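Local coordinates for mucus binding protein (Lactobacillus reuteri, PDB 3I57) that probably binds mucus at the bacterial cell wall and, through a repeat such as this type 2 repeat, also binds immunoglobulins, at residues Ala161-Ser166 with Leu177-Thr182; Tyr32-Gly37 with Tyr69-Lys74; Gln7-Asp10 with Gln15-Arg18. All blocks are in the same frame, centred on the assembly; numbering follows the deposited sequence.

Contact 1: residues Ala161-Ser166 with Leu177-Thr182; sequences AVVKRS and LTVIYT
L177 contributes the largest share of the surface buried here. Both of its methyls meet V163 CG1, and CD2 also reaches R165: L177 CD2 lies 3.9 Å from V163 CG1, while L177 CD1 stands 4.1 Å from that same V163 CG1. The leucine and the valine reach toward each other tip to tip, a fit that suits two branched hydrocarbons. The other branch of V163 serves a different neighbour: its CG2 lies 3.7 Å from V179 CG2, the two valines sliding past each other in opposite directions.

R165 joins with its CG methylene and with the guanidinium, which lies obliquely to the leucine methyl. With chi2 at -72° the chain folds back beyond CG, bringing R165 NE to 3.8 Å from L177 CD2. V163 CG1 also lies over one face of the guanidinium, offset toward its rim. The polar end is held separately: R165 NH1 donates to K164 O at 3.1 Å, from above the carbonyl plane, and R165 NH2 forms a salt bridge with E160.

The contact brings strand 162-168, from a small antiparallel sheet, against strand 176-183 of the long mixed sheet in the Muc B2-like domain. Across it the chemistry is largely apolar and the backbones do not pair, which implies that the two segments meet here through methyl packing; K164 O takes one N-H of the arginine, and its charge is probably balanced by E160.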
ATOM      1  N   ALA A 161      38.248  -5.845 -14.608  1.00 12.10           N
ATOM      2  CA  ALA A 161      38.972  -4.966 -13.729  1.00 11.91           C
ATOM      3  C   ALA A 161      38.066  -4.134 -12.832  1.00 12.12           C
ATOM      4  O   ALA A 161      38.368  -3.937 -11.663  1.00 11.20           O
ATOM      5  CB  ALA A 161      39.947  -4.064 -14.531  1.00 12.83           C
ATOM      6  N   VAL A 162      36.956  -3.662 -13.396  1.00 12.00           N
ATOM      7  CA  VAL A 162      36.000  -2.849 -12.668  1.00 12.87           C
ATOM      8  C   VAL A 162      34.624  -3.375 -13.025  1.00 11.84           C
ATOM      9  O   VAL A 162      34.269  -3.446 -14.202  1.00 11.95           O
ATOM     10  CB  VAL A 162      36.131  -1.347 -13.031  1.00 13.89           C
ATOM     11  CG1 VAL A 162      34.997  -0.552 -12.464  1.00 14.65           C
ATOM     12  CG2 VAL A 162      37.447  -0.796 -12.469  1.00 16.56           C
ATOM     13  N   VAL A 163      33.873  -3.792 -12.008  1.00 10.85           N
ATOM     14  CA  VAL A 163      32.543  -4.360 -12.236  1.00  9.70           C
ATOM     15  C   VAL A 163      31.472  -3.291 -12.055  1.00  9.29           C
ATOM     16  O   VAL A 163      31.306  -2.758 -10.970  1.00  9.90           O
ATOM     17  CB  VAL A 163      32.301  -5.537 -11.279  1.00  8.91           C
ATOM     18  CG1 VAL A 163      30.894  -6.056 -11.407  1.00  9.77           C
ATOM     19  CG2 VAL A 163      33.317  -6.634 -11.577  1.00 10.27           C
ATOM     20  N   LYS A 164      30.800  -2.967 -13.151  1.00  8.88           N
ATOM     21  CA  LYS A 164      29.696  -2.020 -13.178  1.00  9.33           C
ATOM     22  C   LYS A 164      28.458  -2.744 -13.661  1.00  7.94           C
ATOM     23  O   LYS A 164      28.407  -3.262 -14.786  1.00  7.08           O
ATOM     24  CB  LYS A 164      30.020  -0.861 -14.129  1.00  8.83           C
ATOM     25  CG  LYS A 164      31.267  -0.054 -13.703  1.00 11.94           C
ATOM     26  CD  LYS A 164      31.491   1.110 -14.668  1.00 16.32           C
ATOM     27  CE  LYS A 164      32.764   1.887 -14.351  1.00 21.89           C
ATOM     28  NZ  LYS A 164      33.836   1.688 -15.374  1.00 25.48           N
ATOM     29  N   ARG A 165      27.456  -2.825 -12.801  1.00  9.30           N
ATOM     30  CA  ARG A 165      26.196  -3.467 -13.210  1.00  7.98           C
ATOM     31  C   ARG A 165      25.027  -2.654 -12.677  1.00  8.41           C
ATOM     32  O   ARG A 165      25.215  -1.773 -11.846  1.00  8.14           O
ATOM     33  CB  ARG A 165      26.093  -4.880 -12.612  1.00  9.01           C
ATOM     34  CG  ARG A 165      27.216  -5.849 -13.016  1.00  7.64           C
ATOM     35  CD  ARG A 165      27.084  -6.293 -14.486  1.00  7.49           C
ATOM     36  NE  ARG A 165      28.003  -7.402 -14.737  1.00  7.57           N
ATOM     37  CZ  ARG A 165      29.303  -7.238 -14.997  1.00  8.13           C
ATOM     38  NH1 ARG A 165      29.813  -6.020 -15.094  1.00  8.71           N
ATOM     39  NH2 ARG A 165      30.091  -8.293 -15.168  1.00  9.22           N
ATOM     40  N   SER A 166      23.827  -2.996 -13.133  1.00  8.17           N
ATOM     41  CA  SER A 166      22.600  -2.320 -12.724  1.00  8.77           C
ATOM     42  C   SER A 166      21.562  -3.375 -12.423  1.00  8.20           C
ATOM     43  O   SER A 166      21.686  -4.527 -12.868  1.00  9.59           O
ATOM     44  CB  SER A 166      22.076  -1.452 -13.865  1.00  7.03           C
ATOM     45  OG  SER A 166      22.955  -0.346 -13.994  1.00 12.69           O
ATOM     46  N   LEU A 177      28.075 -12.419  -9.029  1.00  7.27           N
ATOM     47  CA  LEU A 177      28.910 -12.792 -10.161  1.00  7.90           C
ATOM     48  C   LEU A 177      30.309 -13.031  -9.685  1.00  8.28           C
ATOM     49  O   LEU A 177      30.626 -12.675  -8.578  1.00  7.99           O
ATOM     50  CB  LEU A 177      28.879 -11.703 -11.248  1.00  8.42           C
ATOM     51  CG  LEU A 177      29.445 -10.337 -10.880  1.00  9.18           C
ATOM     52  CD1 LEU A 177      30.879 -10.164 -11.377  1.00 11.57           C
ATOM     53  CD2 LEU A 177      28.567  -9.209 -11.459  1.00 10.00           C
ATOM     54  N   THR A 178      31.123 -13.682 -10.507  1.00  8.43           N
ATOM     55  CA  THR A 178      32.474 -14.030 -10.117  1.00  8.86           C
ATOM     56  C   THR A 178      33.483 -13.467 -11.103  1.00  9.02           C
ATOM     57  O   THR A 178      33.349 -13.649 -12.302  1.00  9.94           O
ATOM     58  CB  THR A 178      32.664 -15.563 -10.084  1.00  8.97           C
ATOM     59  OG1 THR A 178      31.727 -16.139  -9.172  1.00  8.03           O
ATOM     60  CG2 THR A 178      34.096 -15.896  -9.607  1.00  9.08           C
ATOM     61  N   VAL A 179      34.471 -12.773 -10.563  1.00  9.40           N
ATOM     62  CA  VAL A 179      35.660 -12.325 -11.268  1.00  9.44           C
ATOM     63  C   VAL A 179      36.713 -13.442 -11.055  1.00 10.09           C
ATOM     64  O   VAL A 179      36.863 -13.930  -9.932  1.00  9.15           O
ATOM     65  CB  VAL A 179      36.099 -10.972 -10.683  1.00  8.57           C
ATOM     66  CG1 VAL A 179      37.526 -10.592 -11.101  1.00 10.11           C
ATOM     67  CG2 VAL A 179      35.113  -9.853 -11.142  1.00 10.37           C
ATOM     68  N   ILE A 180      37.395 -13.853 -12.127  1.00 10.67           N
ATOM     69  CA  ILE A 180      38.362 -14.972 -12.099  1.00 11.87           C
ATOM     70  C   ILE A 180      39.759 -14.405 -12.334  1.00 12.38           C
ATOM     71  O   ILE A 180      39.932 -13.553 -13.217  1.00 13.02           O
ATOM     72  CB  ILE A 180      38.077 -15.985 -13.240  1.00 12.96           C
ATOM     73  CG1 ILE A 180      36.779 -16.732 -12.987  1.00 13.30           C
ATOM     74  CG2 ILE A 180      39.235 -16.993 -13.380  1.00 12.27           C
ATOM     75  CD1 ILE A 180      36.371 -17.635 -14.097  1.00 19.80           C
ATOM     76  N   TYR A 181      40.742 -14.849 -11.544  1.00 11.92           N
ATOM     77  CA  TYR A 181      42.113 -14.366 -11.660  1.00 12.96           C
ATOM     78  C   TYR A 181      42.964 -15.400 -12.370  1.00 14.28           C
ATOM     79  O   TYR A 181      42.984 -16.579 -11.988  1.00 14.29           O
ATOM     80  CB  TYR A 181      42.741 -14.052 -10.282  1.00 13.18           C
ATOM     81  CG  TYR A 181      42.268 -12.753  -9.704  1.00 12.33           C
ATOM     82  CD1 TYR A 181      41.044 -12.671  -9.037  1.00 13.16           C
ATOM     83  CD2 TYR A 181      42.998 -11.589  -9.887  1.00 11.79           C
ATOM     84  CE1 TYR A 181      40.587 -11.474  -8.542  1.00 10.90           C
ATOM     85  CE2 TYR A 181      42.557 -10.389  -9.386  1.00 11.20           C
ATOM     86  CZ  TYR A 181      41.339 -10.331  -8.724  1.00  9.83           C
ATOM     87  OH  TYR A 181      40.910  -9.123  -8.246  1.00 11.92           O
ATOM     88  N   THR A 182      43.641 -14.947 -13.418  1.00 16.21           N
ATOM     89  CA  THR A 182      44.457 -15.814 -14.256  1.00 17.56           C
ATOM     90  C   THR A 182      45.924 -15.419 -14.111  1.00 17.95           C
ATOM     91  O   THR A 182      46.264 -14.242 -14.059  1.00 17.70           O
ATOM     92  CB  THR A 182      44.012 -15.716 -15.726  1.00 17.96           C
ATOM     93  OG1 THR A 182      42.681 -16.244 -15.859  1.00 18.95           O
ATOM     94  CG2 THR A 182      44.947 -16.505 -16.630  1.00 20.01           C
TER

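Contact 2: residues Tyr32-Gly37 with Tyr69-Lys74; sequences YSTAEG and YTVIFK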
ATOM      1  N   TYR A  32     -34.522  12.744  13.421  1.00  8.25           N
ATOM      2  CA  TYR A  32     -33.210  12.149  13.224  1.00  8.95           C
ATOM      3  C   TYR A  32     -32.437  12.978  12.216  1.00  8.82           C
ATOM      4  O   TYR A  32     -33.010  13.527  11.246  1.00  9.04           O
ATOM      5  CB  TYR A  32     -33.375  10.725  12.662  1.00  8.16           C
ATOM      6  CG  TYR A  32     -32.120   9.890  12.565  1.00  7.97           C
ATOM      7  CD1 TYR A  32     -31.696   9.112  13.641  1.00  6.22           C
ATOM      8  CD2 TYR A  32     -31.394   9.835  11.381  1.00  8.24           C
ATOM      9  CE1 TYR A  32     -30.556   8.327  13.568  1.00  9.31           C
ATOM     10  CE2 TYR A  32     -30.265   9.065  11.287  1.00  7.72           C
ATOM     11  CZ  TYR A  32     -29.854   8.296  12.371  1.00  9.50           C
ATOM     12  OH  TYR A  32     -28.721   7.547  12.236  1.00  9.08           O
ATOM     13  N   SER A  33     -31.134  13.022  12.445  1.00  9.24           N
ATOM     14  CA  SER A  33     -30.181  13.548  11.476  1.00  9.14           C
ATOM     15  C   SER A  33     -29.044  12.551  11.307  1.00  9.12           C
ATOM     16  O   SER A  33     -28.614  11.906  12.269  1.00  9.87           O
ATOM     17  CB  SER A  33     -29.592  14.866  11.961  1.00  9.48           C
ATOM     18  OG  SER A  33     -28.372  15.157  11.303  1.00  9.69           O
ATOM     19  N   THR A  34     -28.555  12.437  10.088  1.00  7.90           N
ATOM     20  CA  THR A  34     -27.435  11.559   9.798  1.00  7.82           C
ATOM     21  C   THR A  34     -26.111  12.219  10.160  1.00  7.96           C
ATOM     22  O   THR A  34     -25.057  11.613   9.978  1.00  8.26           O
ATOM     23  CB  THR A  34     -27.391  11.238   8.306  1.00  7.41           C
ATOM     24  OG1 THR A  34     -27.401  12.486   7.578  1.00  8.05           O
ATOM     25  CG2 THR A  34     -28.610  10.324   7.903  1.00  6.33           C
ATOM     26  N   ALA A  35     -26.158  13.447  10.687  1.00  8.96           N
ATOM     27  CA  ALA A  35     -24.904  14.198  10.898  1.00  9.93           C
ATOM     28  C   ALA A  35     -23.903  13.550  11.850  1.00  9.57           C
ATOM     29  O   ALA A  35     -22.708  13.447  11.518  1.00 10.08           O
ATOM     30  CB  ALA A  35     -25.181  15.678  11.318  1.00  9.90           C
ATOM     31  N   GLU A  36     -24.354  13.113  13.020  1.00  9.99           N
ATOM     32  CA  GLU A  36     -23.434  12.461  13.934  1.00 11.08           C
ATOM     33  C   GLU A  36     -22.878  11.154  13.373  1.00 10.20           C
ATOM     34  O   GLU A  36     -21.705  10.856  13.546  1.00 10.16           O
ATOM     35  CB  GLU A  36     -24.076  12.222  15.306  1.00 12.42           C
ATOM     36  CG  GLU A  36     -24.110  13.510  16.137  1.00 16.42           C
ATOM     37  CD  GLU A  36     -25.023  13.402  17.348  1.00 25.07           C
ATOM     38  OE1 GLU A  36     -25.577  12.306  17.587  1.00 29.97           O
ATOM     39  OE2 GLU A  36     -25.184  14.418  18.059  1.00 29.21           O
ATOM     40  N   GLY A  37     -23.722  10.364  12.726  1.00  9.36           N
ATOM     41  CA  GLY A  37     -23.256   9.078  12.215  1.00  7.69           C
ATOM     42  C   GLY A  37     -22.242   9.295  11.106  1.00  7.66           C
ATOM     43  O   GLY A  37     -21.216   8.611  11.025  1.00  8.13           O
ATOM     44  N   TYR A  69     -33.478   3.581   5.187  1.00  5.87           N
ATOM     45  CA  TYR A  69     -32.678   4.557   4.456  1.00  5.83           C
ATOM     46  C   TYR A  69     -31.218   4.250   4.663  1.00  6.22           C
ATOM     47  O   TYR A  69     -30.786   4.088   5.812  1.00  5.33           O
ATOM     48  CB  TYR A  69     -32.948   5.964   4.985  1.00  5.51           C
ATOM     49  CG  TYR A  69     -34.397   6.298   4.926  1.00  7.02           C
ATOM     50  CD1 TYR A  69     -34.995   6.665   3.721  1.00  9.12           C
ATOM     51  CD2 TYR A  69     -35.204   6.180   6.059  1.00  8.84           C
ATOM     52  CE1 TYR A  69     -36.338   6.943   3.656  1.00  9.49           C
ATOM     53  CE2 TYR A  69     -36.549   6.481   5.998  1.00 10.61           C
ATOM     54  CZ  TYR A  69     -37.108   6.852   4.799  1.00 11.94           C
ATOM     55  OH  TYR A  69     -38.454   7.149   4.740  1.00 12.54           O
ATOM     56  N   THR A  70     -30.465   4.192   3.572  1.00  7.09           N
ATOM     57  CA  THR A  70     -29.021   3.918   3.661  1.00  7.01           C
ATOM     58  C   THR A  70     -28.163   5.195   3.638  1.00  7.31           C
ATOM     59  O   THR A  70     -28.538   6.234   3.061  1.00  7.15           O
ATOM     60  CB  THR A  70     -28.562   2.957   2.543  1.00  7.54           C
ATOM     61  OG1 THR A  70     -28.885   3.522   1.270  1.00  7.12           O
ATOM     62  CG2 THR A  70     -29.252   1.580   2.666  1.00  7.25           C
ATOM     63  N   VAL A  71     -27.027   5.134   4.339  1.00  6.47           N
ATOM     64  CA  VAL A  71     -26.033   6.180   4.276  1.00  6.53           C
ATOM     65  C   VAL A  71     -24.777   5.457   3.827  1.00  6.68           C
ATOM     66  O   VAL A  71     -24.250   4.601   4.541  1.00  5.74           O
ATOM     67  CB  VAL A  71     -25.778   6.866   5.667  1.00  6.60           C
ATOM     68  CG1 VAL A  71     -24.729   7.957   5.528  1.00  7.74           C
ATOM     69  CG2 VAL A  71     -27.061   7.511   6.196  1.00  7.15           C
ATOM     70  N   ILE A  72     -24.313   5.776   2.634  1.00  6.02           N
ATOM     71  CA  ILE A  72     -23.328   4.918   2.001  1.00  6.19           C
ATOM     72  C   ILE A  72     -22.007   5.671   1.971  1.00  6.07           C
ATOM     73  O   ILE A  72     -21.970   6.843   1.609  1.00  6.50           O
ATOM     74  CB  ILE A  72     -23.750   4.515   0.551  1.00  6.22           C
ATOM     75  CG1 ILE A  72     -25.025   3.666   0.568  1.00  7.57           C
ATOM     76  CG2 ILE A  72     -22.641   3.682  -0.145  1.00  4.73           C
ATOM     77  CD1 ILE A  72     -25.664   3.451  -0.816  1.00 11.76           C
ATOM     78  N   PHE A  73     -20.937   4.987   2.361  1.00  5.97           N
ATOM     79  CA  PHE A  73     -19.609   5.578   2.341  1.00  6.42           C
ATOM     80  C   PHE A  73     -18.662   4.857   1.399  1.00  7.26           C
ATOM     81  O   PHE A  73     -18.828   3.671   1.120  1.00  7.74           O
ATOM     82  CB  PHE A  73     -18.979   5.479   3.730  1.00  6.29           C
ATOM     83  CG  PHE A  73     -19.767   6.160   4.801  1.00  5.07           C
ATOM     84  CD1 PHE A  73     -19.456   7.447   5.182  1.00  5.25           C
ATOM     85  CD2 PHE A  73     -20.820   5.516   5.413  1.00  7.22           C
ATOM     86  CE1 PHE A  73     -20.190   8.087   6.190  1.00  6.39           C
ATOM     87  CE2 PHE A  73     -21.577   6.157   6.417  1.00  6.07           C
ATOM     88  CZ  PHE A  73     -21.251   7.435   6.789  1.00  9.20           C
ATOM     89  N   LYS A  74     -17.631   5.568   0.952  1.00  7.72           N
ATOM     90  CA  LYS A  74     -16.475   4.916   0.355  1.00  7.95           C
ATOM     91  C   LYS A  74     -15.284   5.091   1.291  1.00  7.91           C
ATOM     92  O   LYS A  74     -15.401   5.716   2.356  1.00  7.65           O
ATOM     93  CB  LYS A  74     -16.180   5.498  -1.041  1.00  7.52           C
ATOM     94  CG  LYS A  74     -17.300   5.321  -2.025  1.00 13.15           C
ATOM     95  CD  LYS A  74     -16.930   5.991  -3.373  1.00 18.99           C
ATOM     96  CE  LYS A  74     -17.749   5.429  -4.531  1.00 20.82           C
ATOM     97  NZ  LYS A  74     -17.711   3.941  -4.508  1.00 25.68           N
TER
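T34 and V71 form the tight part of this contact, methyl against methyl: T34 CG2 lies 3.6 Å from V71 CG2, the two side chains meeting at a slant. Their CA atoms are the nearest pair between the segments, yet stand 7.8 Å apart, so the side chains rather than the backbones bridge the gap. Threonine suits the spot because its two branches do unlike jobs. The methyl is turned to the strand, while OG1, placed between the backbone N and the carbonyl carbon (chi1 53°), forms a hydrogen bond with D51; a buried hydroxyl is thereby satisfied beside an apolar neighbour. V71 is a beta-branched residue in an extended strand, and besides T34 it touches I38 of the helix and L48 of strand 46-51.

Further along, the fit is looser. G37 O and F73 CZ approach to 4.4 Å, obliquely to the ring, a contact of van der Waals kind. The F73 ring also meets the ring of F41, one turn further on in the helix.

The outer side of the segment 32-37 is open to solvent. S33, A35 and E36 are exposed there and do not touch the strand. The serine nevertheless has a local task: A35 N donates to S33 OG at 2.9 Å, with an N-H...O angle of 161°, a capping bond where the chain turns into helix 35-43. T70, I72 and K74 alternate onto the other face of the strand, where I72 and K74 meet F49.

Such a helix, laid on one face of a mixed sheet with apolar residues between, is the central feature of the beta-grasp fold, to which this mucin binding domain belongs.

Contact 3: residues Gln7-Asp10 with Gln15-Arg18; sequences QYID and QMLR
Y8 faces both L17 and R18 across a beta hairpin, and this pairing of one residue with two makes a classic beta bulge. L17 N donates to Y8 O at 2.7 Å and Y8 N to R18 O at 2.9 Å. Past the bulge the regular antiparallel pattern returns, with D10 N bonded to Q15 O at 2.8 Å and Q15 N to D10 O at 3.1 Å.

Among the side chains, I9 CD1 rests 3.7 Å from M16 CG. R18 leaves its strand with CG anti to the backbone N (chi1 -166°) and bends at chi3, which brings the guanidinium over the Y8 ring: R18 CZ lies 4.9 Å from the ring centroid, 25° off the normal, in a cation-pi contact with the planes 56° apart. The extra residue, L17, turns along the partner strand, its CD1 3.7 Å from D10 N; leucine's branched end can cover the backbone of I9 and D10. With a glycine here, that backbone would probably lose its apolar cover, and the bulge would be freer to flex.

Second-shell residues position these groups. F41 of helix 35-43 packs on L17 and R18, and D20 holds R18 NE in a salt bridge, arginine serving ring and carboxylate at once. The D10 carboxylate is gripped four times: OD1 accepts from E12 N and T13 N, and OD2 is hydrogen-bonded to H75 NE2 and Y46 OH.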
ATOM      1  N   GLN A   7     -29.380   2.863   7.840  1.00  5.70           N
ATOM      2  CA  GLN A   7     -28.324   1.854   7.731  1.00  5.68           C
ATOM      3  C   GLN A   7     -27.063   2.509   7.206  1.00  4.84           C
ATOM      4  O   GLN A   7     -27.067   3.071   6.125  1.00  6.37           O
ATOM      5  CB  GLN A   7     -28.777   0.711   6.800  1.00  4.85           C
ATOM      6  CG  GLN A   7     -30.020  -0.011   7.380  1.00  4.00           C
ATOM      7  CD  GLN A   7     -30.739  -0.870   6.359  1.00  7.34           C
ATOM      8  OE1 GLN A   7     -31.094  -2.044   6.615  1.00 11.79           O
ATOM      9  NE2 GLN A   7     -30.965  -0.308   5.207  1.00  7.01           N
ATOM     10  N   TYR A   8     -25.998   2.413   7.980  1.00  5.43           N
ATOM     11  CA  TYR A   8     -24.694   2.966   7.594  1.00  4.98           C
ATOM     12  C   TYR A   8     -23.870   1.879   6.883  1.00  4.89           C
ATOM     13  O   TYR A   8     -23.625   0.809   7.449  1.00  6.30           O
ATOM     14  CB  TYR A   8     -23.978   3.527   8.831  1.00  4.03           C
ATOM     15  CG  TYR A   8     -24.659   4.753   9.346  1.00  5.10           C
ATOM     16  CD1 TYR A   8     -25.772   4.637  10.172  1.00  5.68           C
ATOM     17  CD2 TYR A   8     -24.269   6.025   8.939  1.00  6.77           C
ATOM     18  CE1 TYR A   8     -26.449   5.737  10.618  1.00  4.85           C
ATOM     19  CE2 TYR A   8     -24.945   7.162   9.389  1.00  6.68           C
ATOM     20  CZ  TYR A   8     -26.048   6.997  10.227  1.00  7.72           C
ATOM     21  OH  TYR A   8     -26.739   8.085  10.701  1.00  8.04           O
ATOM     22  N   ILE A   9     -23.476   2.146   5.640  1.00  5.42           N
ATOM     23  CA  ILE A   9     -22.947   1.099   4.756  1.00  6.46           C
ATOM     24  C   ILE A   9     -21.556   1.424   4.215  1.00  6.03           C
ATOM     25  O   ILE A   9     -21.329   2.552   3.795  1.00  5.92           O
ATOM     26  CB  ILE A   9     -23.850   0.933   3.515  1.00  6.19           C
ATOM     27  CG1 ILE A   9     -25.293   0.576   3.915  1.00  7.13           C
ATOM     28  CG2 ILE A   9     -23.297  -0.160   2.581  1.00  7.68           C
ATOM     29  CD1 ILE A   9     -25.334  -0.521   4.882  1.00  9.56           C
ATOM     30  N   ASP A  10     -20.655   0.434   4.192  1.00  6.54           N
ATOM     31  CA  ASP A  10     -19.390   0.565   3.425  1.00  7.43           C
ATOM     32  C   ASP A  10     -19.691   0.079   2.018  1.00  7.97           C
ATOM     33  O   ASP A  10     -19.903  -1.127   1.780  1.00  8.02           O
ATOM     34  CB  ASP A  10     -18.259  -0.264   4.034  1.00  7.80           C
ATOM     35  CG  ASP A  10     -16.967  -0.220   3.208  1.00  8.71           C
ATOM     36  OD1 ASP A  10     -17.011   0.100   2.015  1.00 13.62           O
ATOM     37  OD2 ASP A  10     -15.900  -0.507   3.773  1.00  9.87           O
ATOM     38  N   GLN A  15     -20.872  -3.817   3.012  1.00  6.85           N
ATOM     39  CA  GLN A  15     -20.927  -4.310   4.396  1.00  7.37           C
ATOM     40  C   GLN A  15     -21.688  -3.297   5.254  1.00  7.23           C
ATOM     41  O   GLN A  15     -21.431  -2.095   5.167  1.00  6.45           O
ATOM     42  CB  GLN A  15     -19.500  -4.468   4.937  1.00  7.52           C
ATOM     43  CG  GLN A  15     -19.358  -4.418   6.441  1.00  8.88           C
ATOM     44  CD  GLN A  15     -19.624  -5.751   7.106  1.00 10.37           C
ATOM     45  OE1 GLN A  15     -20.453  -5.860   8.010  1.00 13.51           O
ATOM     46  NE2 GLN A  15     -18.918  -6.779   6.655  1.00 10.68           N
ATOM     47  N   MET A  16     -22.653  -3.759   6.040  1.00  6.93           N
ATOM     48  CA  MET A  16     -23.369  -2.845   6.935  1.00  7.67           C
ATOM     49  C   MET A  16     -22.508  -2.615   8.158  1.00  7.60           C
ATOM     50  O   MET A  16     -21.988  -3.568   8.756  1.00  8.01           O
ATOM     51  CB  MET A  16     -24.752  -3.381   7.348  1.00  7.75           C
ATOM     52  CG  MET A  16     -25.596  -2.316   8.107  1.00  9.06           C
ATOM     53  SD  MET A  16     -27.364  -2.735   8.279  1.00 13.31           S
ATOM     54  CE  MET A  16     -27.243  -3.789   9.731  1.00  8.29           C
ATOM     55  N   LEU A  17     -22.342  -1.344   8.508  1.00  8.31           N
ATOM     56  CA  LEU A  17     -21.474  -0.955   9.609  1.00  7.45           C
ATOM     57  C   LEU A  17     -22.254  -0.731  10.899  1.00  7.66           C
ATOM     58  O   LEU A  17     -21.719  -0.966  11.967  1.00  6.80           O
ATOM     59  CB  LEU A  17     -20.744   0.328   9.260  1.00  7.72           C
ATOM     60  CG  LEU A  17     -19.958   0.251   7.961  1.00  7.33           C
ATOM     61  CD1 LEU A  17     -19.682   1.706   7.495  1.00  9.92           C
ATOM     62  CD2 LEU A  17     -18.682  -0.562   8.173  1.00 10.54           C
ATOM     63  N   ARG A  18     -23.496  -0.269  10.788  1.00  7.09           N
ATOM     64  CA  ARG A  18     -24.353   0.002  11.954  1.00  7.70           C
ATOM     65  C   ARG A  18     -25.761   0.269  11.451  1.00  7.37           C
ATOM     66  O   ARG A  18     -25.952   0.727  10.326  1.00  7.25           O
ATOM     67  CB  ARG A  18     -23.857   1.246  12.693  1.00  7.87           C
ATOM     68  CG  ARG A  18     -24.415   1.485  14.104  1.00 10.82           C
ATOM     69  CD  ARG A  18     -23.830   2.799  14.676  1.00 12.26           C
ATOM     70  NE  ARG A  18     -24.612   4.005  14.336  1.00 10.28           N
ATOM     71  CZ  ARG A  18     -24.156   5.255  14.489  1.00 15.23           C
ATOM     72  NH1 ARG A  18     -22.907   5.467  14.909  1.00 12.66           N
ATOM     73  NH2 ARG A  18     -24.940   6.296  14.204  1.00 13.36           N
TER

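Contacts 2 and 3 are neighbours in one mucin binding domain, their centres 9 Å apart. Strands 2-10 and 67-80 run parallel side by side, and V71 N lies 2.7 Å from Q7 O in a probable hydrogen bond; Y32 OH and Y8 OH, 2.6 Å apart, tie the approach to the helix to the hairpin. Contact 1 belongs to the Muc B2-like domain on the opposite side of the chain's centre, with its centre 65 Å from that of contact 2 and 61 Å from that of contact 3, and nearest atoms about 40 and 41 Å away, respectively. All three reach the long mixed sheet. The calcium site of Q2, D60, D62 and N65 lies apart from each of them.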